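Hemolysin activator protein CdiB (Acinetobacter baumannii ACICU, PDB 6WIL) probably secretes the toxic CdiA partner across the outer membrane as the two-partner-secretion, Omp85-type transporter of contact-dependent growth inhibition. Local coordinates at residues A[354-366]-A[376-388]. Numbering follows the deposited sequence.
Sequences LHRKTSGWNLGVQ and LDGSIDYRRGMGV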
ATOM      1  N   LEU A 354     -15.397  32.006  -6.535  1.00 54.80           N
ATOM      2  CA  LEU A 354     -14.384  31.058  -6.095  1.00 54.60           C
ATOM      3  C   LEU A 354     -14.874  30.130  -4.993  1.00 55.32           C
ATOM      4  O   LEU A 354     -14.087  29.329  -4.479  1.00 63.23           O
ATOM      5  CB  LEU A 354     -13.130  31.800  -5.628  1.00 54.82           C
ATOM      6  CG  LEU A 354     -12.332  32.459  -6.750  1.00 54.01           C
ATOM      7  CD1 LEU A 354     -10.967  32.890  -6.245  1.00 47.68           C
ATOM      8  CD2 LEU A 354     -12.200  31.515  -7.940  1.00 45.69           C
ATOM      9  N   HIS A 355     -16.147  30.220  -4.616  1.00 44.65           N
ATOM     10  CA  HIS A 355     -16.733  29.290  -3.661  1.00 50.16           C
ATOM     11  C   HIS A 355     -17.044  27.982  -4.379  1.00 62.03           C
ATOM     12  O   HIS A 355     -17.863  27.955  -5.304  1.00 52.54           O
ATOM     13  CB  HIS A 355     -17.994  29.888  -3.044  1.00 50.17           C
ATOM     14  CG  HIS A 355     -18.556  29.084  -1.912  1.00 63.06           C
ATOM     15  ND1 HIS A 355     -19.212  27.887  -2.102  1.00 72.41           N
ATOM     16  CD2 HIS A 355     -18.569  29.313  -0.578  1.00 61.75           C
ATOM     17  CE1 HIS A 355     -19.600  27.410  -0.933  1.00 84.57           C
ATOM     18  NE2 HIS A 355     -19.223  28.256   0.009  1.00 65.08           N
ATOM     19  N   ARG A 356     -16.391  26.899  -3.964  1.00 50.43           N
ATOM     20  CA  ARG A 356     -16.466  25.633  -4.681  1.00 64.92           C
ATOM     21  C   ARG A 356     -16.783  24.503  -3.716  1.00 46.74           C
ATOM     22  O   ARG A 356     -16.018  24.247  -2.782  1.00 44.36           O
ATOM     23  CB  ARG A 356     -15.157  25.353  -5.426  1.00 60.77           C
ATOM     24  CG  ARG A 356     -14.959  26.240  -6.642  1.00 59.74           C
ATOM     25  CD  ARG A 356     -13.540  26.177  -7.185  1.00 66.22           C
ATOM     26  NE  ARG A 356     -12.573  26.814  -6.295  1.00 74.67           N
ATOM     27  CZ  ARG A 356     -11.472  27.432  -6.712  1.00 77.30           C
ATOM     28  NH1 ARG A 356     -10.644  27.985  -5.836  1.00 68.30           N
ATOM     29  NH2 ARG A 356     -11.208  27.512  -8.009  1.00 79.15           N
ATOM     30  N   LYS A 357     -17.911  23.836  -3.942  1.00 46.50           N
ATOM     31  CA  LYS A 357     -18.226  22.564  -3.307  1.00 58.86           C
ATOM     32  C   LYS A 357     -18.181  21.474  -4.367  1.00 52.64           C
ATOM     33  O   LYS A 357     -18.825  21.599  -5.414  1.00 53.98           O
ATOM     34  CB  LYS A 357     -19.606  22.585  -2.646  1.00 43.39           C
ATOM     35  CG  LYS A 357     -19.800  23.637  -1.570  1.00 63.54           C
ATOM     36  CD  LYS A 357     -21.142  23.429  -0.876  1.00 73.11           C
ATOM     37  CE  LYS A 357     -21.583  24.662  -0.104  1.00 75.84           C
ATOM     38  NZ  LYS A 357     -22.925  24.468   0.512  1.00 72.77           N
ATOM     39  N   THR A 358     -17.412  20.419  -4.111  1.00 50.09           N
ATOM     40  CA  THR A 358     -17.353  19.275  -5.010  1.00 48.48           C
ATOM     41  C   THR A 358     -17.493  17.988  -4.209  1.00 51.83           C
ATOM     42  O   THR A 358     -17.236  17.946  -3.003  1.00 52.99           O
ATOM     43  CB  THR A 358     -16.047  19.235  -5.827  1.00 50.00           C
ATOM     44  OG1 THR A 358     -14.953  18.873  -4.975  1.00 57.25           O
ATOM     45  CG2 THR A 358     -15.760  20.590  -6.470  1.00 62.80           C
ATOM     46  N   SER A 359     -17.911  16.932  -4.901  1.00 59.09           N
ATOM     47  CA  SER A 359     -18.052  15.618  -4.290  1.00 51.73           C
ATOM     48  C   SER A 359     -17.969  14.569  -5.387  1.00 53.90           C
ATOM     49  O   SER A 359     -18.185  14.862  -6.566  1.00 50.15           O
ATOM     50  CB  SER A 359     -19.370  15.488  -3.524  1.00 41.02           C
ATOM     51  OG  SER A 359     -20.445  15.251  -4.416  1.00 61.54           O
ATOM     52  N   GLY A 360     -17.656  13.346  -4.987  1.00 50.32           N
ATOM     53  CA  GLY A 360     -17.556  12.270  -5.952  1.00 43.56           C
ATOM     54  C   GLY A 360     -17.114  10.977  -5.309  1.00 43.12           C
ATOM     55  O   GLY A 360     -17.141  10.830  -4.086  1.00 34.20           O
ATOM     56  N   TRP A 361     -16.699  10.035  -6.151  1.00 52.67           N
ATOM     57  CA  TRP A 361     -16.273   8.728  -5.682  1.00 36.74           C
ATOM     58  C   TRP A 361     -15.060   8.260  -6.471  1.00 39.91           C
ATOM     59  O   TRP A 361     -14.827   8.679  -7.608  1.00 49.68           O
ATOM     60  CB  TRP A 361     -17.403   7.692  -5.781  1.00 41.52           C
ATOM     61  CG  TRP A 361     -18.134   7.701  -7.085  1.00 54.72           C
ATOM     62  CD1 TRP A 361     -19.263   8.405  -7.384  1.00 54.41           C
ATOM     63  CD2 TRP A 361     -17.795   6.965  -8.267  1.00 50.30           C
ATOM     64  NE1 TRP A 361     -19.648   8.154  -8.679  1.00 57.87           N
ATOM     65  CE2 TRP A 361     -18.763   7.273  -9.243  1.00 54.77           C
ATOM     66  CE3 TRP A 361     -16.768   6.076  -8.593  1.00 57.67           C
ATOM     67  CZ2 TRP A 361     -18.733   6.725 -10.524  1.00 66.14           C
ATOM     68  CZ3 TRP A 361     -16.739   5.532  -9.866  1.00 57.12           C
ATOM     69  CH2 TRP A 361     -17.716   5.857 -10.815  1.00 64.15           C
ATOM     70  N   ASN A 362     -14.277   7.393  -5.838  1.00 50.06           N
ATOM     71  CA  ASN A 362     -13.123   6.757  -6.455  1.00 42.01           C
ATOM     72  C   ASN A 362     -13.308   5.251  -6.429  1.00 45.84           C
ATOM     73  O   ASN A 362     -13.791   4.693  -5.438  1.00 45.80           O
ATOM     74  CB  ASN A 362     -11.816   7.113  -5.729  1.00 47.72           C
ATOM     75  CG  ASN A 362     -11.388   8.545  -5.958  1.00 47.31           C
ATOM     76  OD1 ASN A 362     -11.896   9.466  -5.317  1.00 47.55           O
ATOM     77  ND2 ASN A 362     -10.436   8.739  -6.860  1.00 39.76           N
ATOM     78  N   LEU A 363     -12.930   4.601  -7.522  1.00 49.05           N
ATOM     79  CA  LEU A 363     -12.832   3.152  -7.592  1.00 39.00           C
ATOM     80  C   LEU A 363     -11.428   2.803  -8.052  1.00 38.76           C
ATOM     81  O   LEU A 363     -10.896   3.430  -8.970  1.00 45.64           O
ATOM     82  CB  LEU A 363     -13.869   2.554  -8.551  1.00 36.35           C
ATOM     83  CG  LEU A 363     -15.295   2.427  -8.007  1.00 56.98           C
ATOM     84  CD1 LEU A 363     -16.235   1.869  -9.069  1.00 66.37           C
ATOM     85  CD2 LEU A 363     -15.312   1.553  -6.758  1.00 42.09           C
ATOM     86  N   GLY A 364     -10.820   1.818  -7.401  1.00 37.87           N
ATOM     87  CA  GLY A 364      -9.459   1.481  -7.767  1.00 34.24           C
ATOM     88  C   GLY A 364      -9.063   0.100  -7.301  1.00 33.05           C
ATOM     89  O   GLY A 364      -9.816  -0.604  -6.623  1.00 40.78           O
ATOM     90  N   VAL A 365      -7.847  -0.273  -7.681  1.00 30.35           N
ATOM     91  CA  VAL A 365      -7.247  -1.549  -7.321  1.00 40.54           C
ATOM     92  C   VAL A 365      -5.781  -1.297  -7.013  1.00 39.86           C
ATOM     93  O   VAL A 365      -5.123  -0.495  -7.685  1.00 42.20           O
ATOM     94  CB  VAL A 365      -7.412  -2.594  -8.446  1.00 37.41           C
ATOM     95  CG1 VAL A 365      -6.954  -2.019  -9.778  1.00 33.12           C
ATOM     96  CG2 VAL A 365      -6.642  -3.872  -8.121  1.00 34.20           C
ATOM     97  N   GLN A 366      -5.274  -1.951  -5.976  1.00 46.79           N
ATOM     98  CA  GLN A 366      -3.869  -1.858  -5.631  1.00 45.77           C
ATOM     99  C   GLN A 366      -3.293  -3.257  -5.487  1.00 38.13           C
ATOM    100  O   GLN A 366      -3.995  -4.208  -5.131  1.00 34.02           O
ATOM    101  CB  GLN A 366      -3.652  -1.038  -4.349  1.00 34.93           C
ATOM    102  CG  GLN A 366      -4.604  -1.367  -3.219  1.00 42.85           C
ATOM    103  CD  GLN A 366      -4.460  -0.416  -2.043  1.00 64.91           C
ATOM    104  OE1 GLN A 366      -3.841   0.644  -2.158  1.00 56.75           O
ATOM    105  NE2 GLN A 366      -5.035  -0.791  -0.905  1.00 48.18           N
ATOM    106  N   LEU A 376       7.468  -4.540  -5.242  1.00 39.52           N
ATOM    107  CA  LEU A 376       6.804  -3.794  -6.304  1.00 51.17           C
ATOM    108  C   LEU A 376       5.356  -3.574  -5.903  1.00 60.19           C
ATOM    109  O   LEU A 376       4.641  -4.537  -5.608  1.00 49.36           O
ATOM    110  CB  LEU A 376       6.879  -4.534  -7.642  1.00 40.61           C
ATOM    111  CG  LEU A 376       6.113  -3.873  -8.791  1.00 49.19           C
ATOM    112  CD1 LEU A 376       6.867  -2.662  -9.315  1.00 47.64           C
ATOM    113  CD2 LEU A 376       5.826  -4.865  -9.910  1.00 58.50           C
ATOM    114  N   ASP A 377       4.923  -2.315  -5.887  1.00 50.28           N
ATOM    115  CA  ASP A 377       3.547  -2.011  -5.531  1.00 54.72           C
ATOM    116  C   ASP A 377       3.054  -0.827  -6.346  1.00 50.94           C
ATOM    117  O   ASP A 377       3.825   0.063  -6.715  1.00 56.15           O
ATOM    118  CB  ASP A 377       3.399  -1.721  -4.034  1.00 43.27           C
ATOM    119  CG  ASP A 377       4.143  -0.480  -3.603  1.00 55.06           C
ATOM    120  OD1 ASP A 377       3.564   0.624  -3.690  1.00 78.30           O
ATOM    121  OD2 ASP A 377       5.311  -0.607  -3.178  1.00 70.74           O
ATOM    122  N   GLY A 378       1.756  -0.827  -6.618  1.00 42.51           N
ATOM    123  CA  GLY A 378       1.164   0.260  -7.369  1.00 51.97           C
ATOM    124  C   GLY A 378      -0.343   0.198  -7.302  1.00 49.55           C
ATOM    125  O   GLY A 378      -0.932  -0.730  -6.738  1.00 46.85           O
ATOM    126  N   SER A 379      -0.966   1.213  -7.892  1.00 50.16           N
ATOM    127  CA  SER A 379      -2.415   1.302  -7.906  1.00 45.43           C
ATOM    128  C   SER A 379      -2.856   2.001  -9.180  1.00 46.37           C
ATOM    129  O   SER A 379      -2.074   2.692  -9.839  1.00 43.55           O
ATOM    130  CB  SER A 379      -2.947   2.051  -6.678  1.00 44.09           C
ATOM    131  OG  SER A 379      -2.345   3.329  -6.562  1.00 61.94           O
ATOM    132  N   ILE A 380      -4.120   1.789  -9.530  1.00 44.19           N
ATOM    133  CA  ILE A 380      -4.789   2.535 -10.585  1.00 46.85           C
ATOM    134  C   ILE A 380      -6.152   2.951 -10.053  1.00 35.89           C
ATOM    135  O   ILE A 380      -6.852   2.150  -9.423  1.00 44.54           O
ATOM    136  CB  ILE A 380      -4.928   1.717 -11.885  1.00 53.43           C
ATOM    137  CG1 ILE A 380      -3.601   1.044 -12.234  1.00 60.77           C
ATOM    138  CG2 ILE A 380      -5.357   2.622 -13.029  1.00 53.59           C
ATOM    139  CD1 ILE A 380      -3.746  -0.184 -13.097  1.00 61.91           C
ATOM    140  N   ASP A 381      -6.520   4.203 -10.300  1.00 46.54           N
ATOM    141  CA  ASP A 381      -7.691   4.815  -9.690  1.00 40.69           C
ATOM    142  C   ASP A 381      -8.552   5.470 -10.761  1.00 49.52           C
ATOM    143  O   ASP A 381      -8.035   6.099 -11.690  1.00 41.26           O
ATOM    144  CB  ASP A 381      -7.256   5.845  -8.627  1.00 44.51           C
ATOM    145  CG  ASP A 381      -8.429   6.540  -7.956  1.00 49.63           C
ATOM    146  OD1 ASP A 381      -8.957   7.513  -8.535  1.00 45.27           O
ATOM    147  OD2 ASP A 381      -8.819   6.118  -6.847  1.00 54.53           O
ATOM    148  N   TYR A 382      -9.866   5.303 -10.630  1.00 42.02           N
ATOM    149  CA  TYR A 382     -10.845   5.972 -11.476  1.00 37.54           C
ATOM    150  C   TYR A 382     -11.664   6.906 -10.601  1.00 37.22           C
ATOM    151  O   TYR A 382     -12.263   6.466  -9.614  1.00 38.02           O
ATOM    152  CB  TYR A 382     -11.755   4.967 -12.185  1.00 46.83           C
ATOM    153  CG  TYR A 382     -12.762   5.604 -13.119  1.00 52.92           C
ATOM    154  CD1 TYR A 382     -12.406   5.961 -14.414  1.00 63.07           C
ATOM    155  CD2 TYR A 382     -14.067   5.848 -12.711  1.00 48.36           C
ATOM    156  CE1 TYR A 382     -13.320   6.545 -15.275  1.00 53.72           C
ATOM    157  CE2 TYR A 382     -14.988   6.427 -13.566  1.00 57.55           C
ATOM    158  CZ  TYR A 382     -14.608   6.774 -14.846  1.00 57.16           C
ATOM    159  OH  TYR A 382     -15.521   7.352 -15.698  1.00 77.68           O
ATOM    160  N   ARG A 383     -11.691   8.184 -10.960  1.00 47.04           N
ATOM    161  CA  ARG A 383     -12.379   9.195 -10.172  1.00 42.57           C
ATOM    162  C   ARG A 383     -13.472   9.852 -11.003  1.00 53.07           C
ATOM    163  O   ARG A 383     -13.312  10.053 -12.212  1.00 52.99           O
ATOM    164  CB  ARG A 383     -11.394  10.253  -9.656  1.00 39.87           C
ATOM    165  CG  ARG A 383     -11.966  11.152  -8.578  1.00 38.18           C
ATOM    166  CD  ARG A 383     -12.122  12.571  -9.070  1.00 53.57           C
ATOM    167  NE  ARG A 383     -10.945  13.385  -8.791  1.00 69.84           N
ATOM    168  CZ  ARG A 383     -10.794  14.637  -9.209  1.00 77.85           C
ATOM    169  NH1 ARG A 383     -11.743  15.211  -9.935  1.00 78.49           N
ATOM    170  NH2 ARG A 383      -9.693  15.312  -8.909  1.00 81.96           N
ATOM    171  N   ARG A 384     -14.583  10.169 -10.342  1.00 45.54           N
ATOM    172  CA  ARG A 384     -15.698  10.896 -10.935  1.00 58.62           C
ATOM    173  C   ARG A 384     -16.223  11.874  -9.898  1.00 54.02           C
ATOM    174  O   ARG A 384     -16.477  11.481  -8.757  1.00 53.91           O
ATOM    175  CB  ARG A 384     -16.813   9.943 -11.379  1.00 56.87           C
ATOM    176  CG  ARG A 384     -16.618   9.358 -12.763  1.00 62.49           C
ATOM    177  CD  ARG A 384     -17.376  10.160 -13.798  1.00 65.51           C
ATOM    178  NE  ARG A 384     -18.793  10.245 -13.463  1.00 68.31           N
ATOM    179  CZ  ARG A 384     -19.688   9.312 -13.766  1.00 71.42           C
ATOM    180  NH1 ARG A 384     -19.315   8.216 -14.415  1.00 61.16           N
ATOM    181  NH2 ARG A 384     -20.957   9.475 -13.418  1.00 71.68           N
ATOM    182  N   GLY A 385     -16.386  13.131 -10.285  1.00 53.28           N
ATOM    183  CA  GLY A 385     -16.751  14.165  -9.335  1.00 69.96           C
ATOM    184  C   GLY A 385     -17.725  15.165  -9.918  1.00 63.84           C
ATOM    185  O   GLY A 385     -17.706  15.462 -11.116  1.00 59.03           O
HETATM  186  N   MSE A 386     -18.582  15.688  -9.044  1.00 73.18           N
HETATM  187  CA  MSE A 386     -19.535  16.746  -9.390  1.00 64.25           C
HETATM  188  C   MSE A 386     -18.924  18.126  -9.125  1.00 81.01           C
HETATM  189  O   MSE A 386     -17.842  18.226  -8.559  1.00 69.57           O
HETATM  190  CB  MSE A 386     -20.830  16.612  -8.592  1.00 76.18           C
HETATM  191  CG  MSE A 386     -21.463  15.235  -8.606  1.00 90.76           C
HETATM  192 SE   MSE A 386     -23.357  15.307  -8.124  1.00185.39          SE
HETATM  193  CE  MSE A 386     -23.300  14.444  -6.377  1.00111.87           C
ATOM    194  N   GLY A 387     -19.636  19.174  -9.538  1.00 98.37           N
ATOM    195  CA  GLY A 387     -19.187  20.537  -9.346  1.00 76.93           C
ATOM    196  C   GLY A 387     -20.296  21.378  -8.759  1.00 84.21           C
ATOM    197  O   GLY A 387     -21.389  20.884  -8.458  1.00 99.24           O
ATOM    198  N   VAL A 388     -19.981  22.674  -8.603  1.00 94.58           N
ATOM    199  CA  VAL A 388     -20.814  23.792  -8.112  1.00 87.60           C
ATOM    200  C   VAL A 388     -20.045  24.447  -6.957  1.00 93.39           C
ATOM    201  O   VAL A 388     -18.830  24.661  -7.048  1.00102.34           O
ATOM    202  CB  VAL A 388     -22.255  23.436  -7.658  1.00101.85           C
ATOM    203  CG1 VAL A 388     -22.776  24.540  -6.738  1.00100.73           C
ATOM    204  CG2 VAL A 388     -23.184  23.282  -8.883  1.00110.07           C
TER
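Trp361 and Arg384 meet on one face of an antiparallel hairpin in the CdiB barrel. Arg384 CB lies over one face of the indole, 4.1 Å from the centre of its six-membered ring, in a CH-pi contact. The Trp361 CG sits between the backbone N and the carbonyl carbon (chi1 46°), which brings the indole over toward strand 376-386. The far rim of the indole then reaches Tyr382, with Trp361 CZ3 3.9 Å from Tyr382 CD2 and near the plane of the phenol ring. Leu363, Val365 and Ile380 continue this face, and a bound detergent touches Ile380, consistent with a lipid-facing surface.

The other face, probably toward the barrel interior, is polar. Asn362 ND2 donates to Asp381 OD1; the modelled 2.5 Å is suspiciously short and probably imprecise. The acceptor lies in the amide plane and uses its syn lone pair, although amide and carboxylate planes are 45° apart. Asp381 OD2 also bonds Tyr334 OH, so both carboxylate oxygens have a partner. The guanidinium of Arg383 leads away to a salt bridge with Asp453.

The pairing is regular from Trp361 to Val365. Paired backbone bonds join Trp361 to Arg384, Leu363 to Tyr382 and Val365 to Ile380. Just beyond, Gly360 and Gly385 bring their CA atoms to 4.0 Å. The end near Lys357 is loose. Lys357 N makes only a weak 3.3 Å bond to Val388 O, and Met386, present as selenomethionine, and Val388 are poorly ordered on the surface.

The contact belongs to the hairpin of strands 349-371 and 374-386 in the closed 16-stranded barrel. Strand 329-346 pairs with the far edge of 349-371, as in Gly360 with Tyr338. Strand 414-429 flanks 374-386, where Trp417 packs edge-to-face with Tyr382.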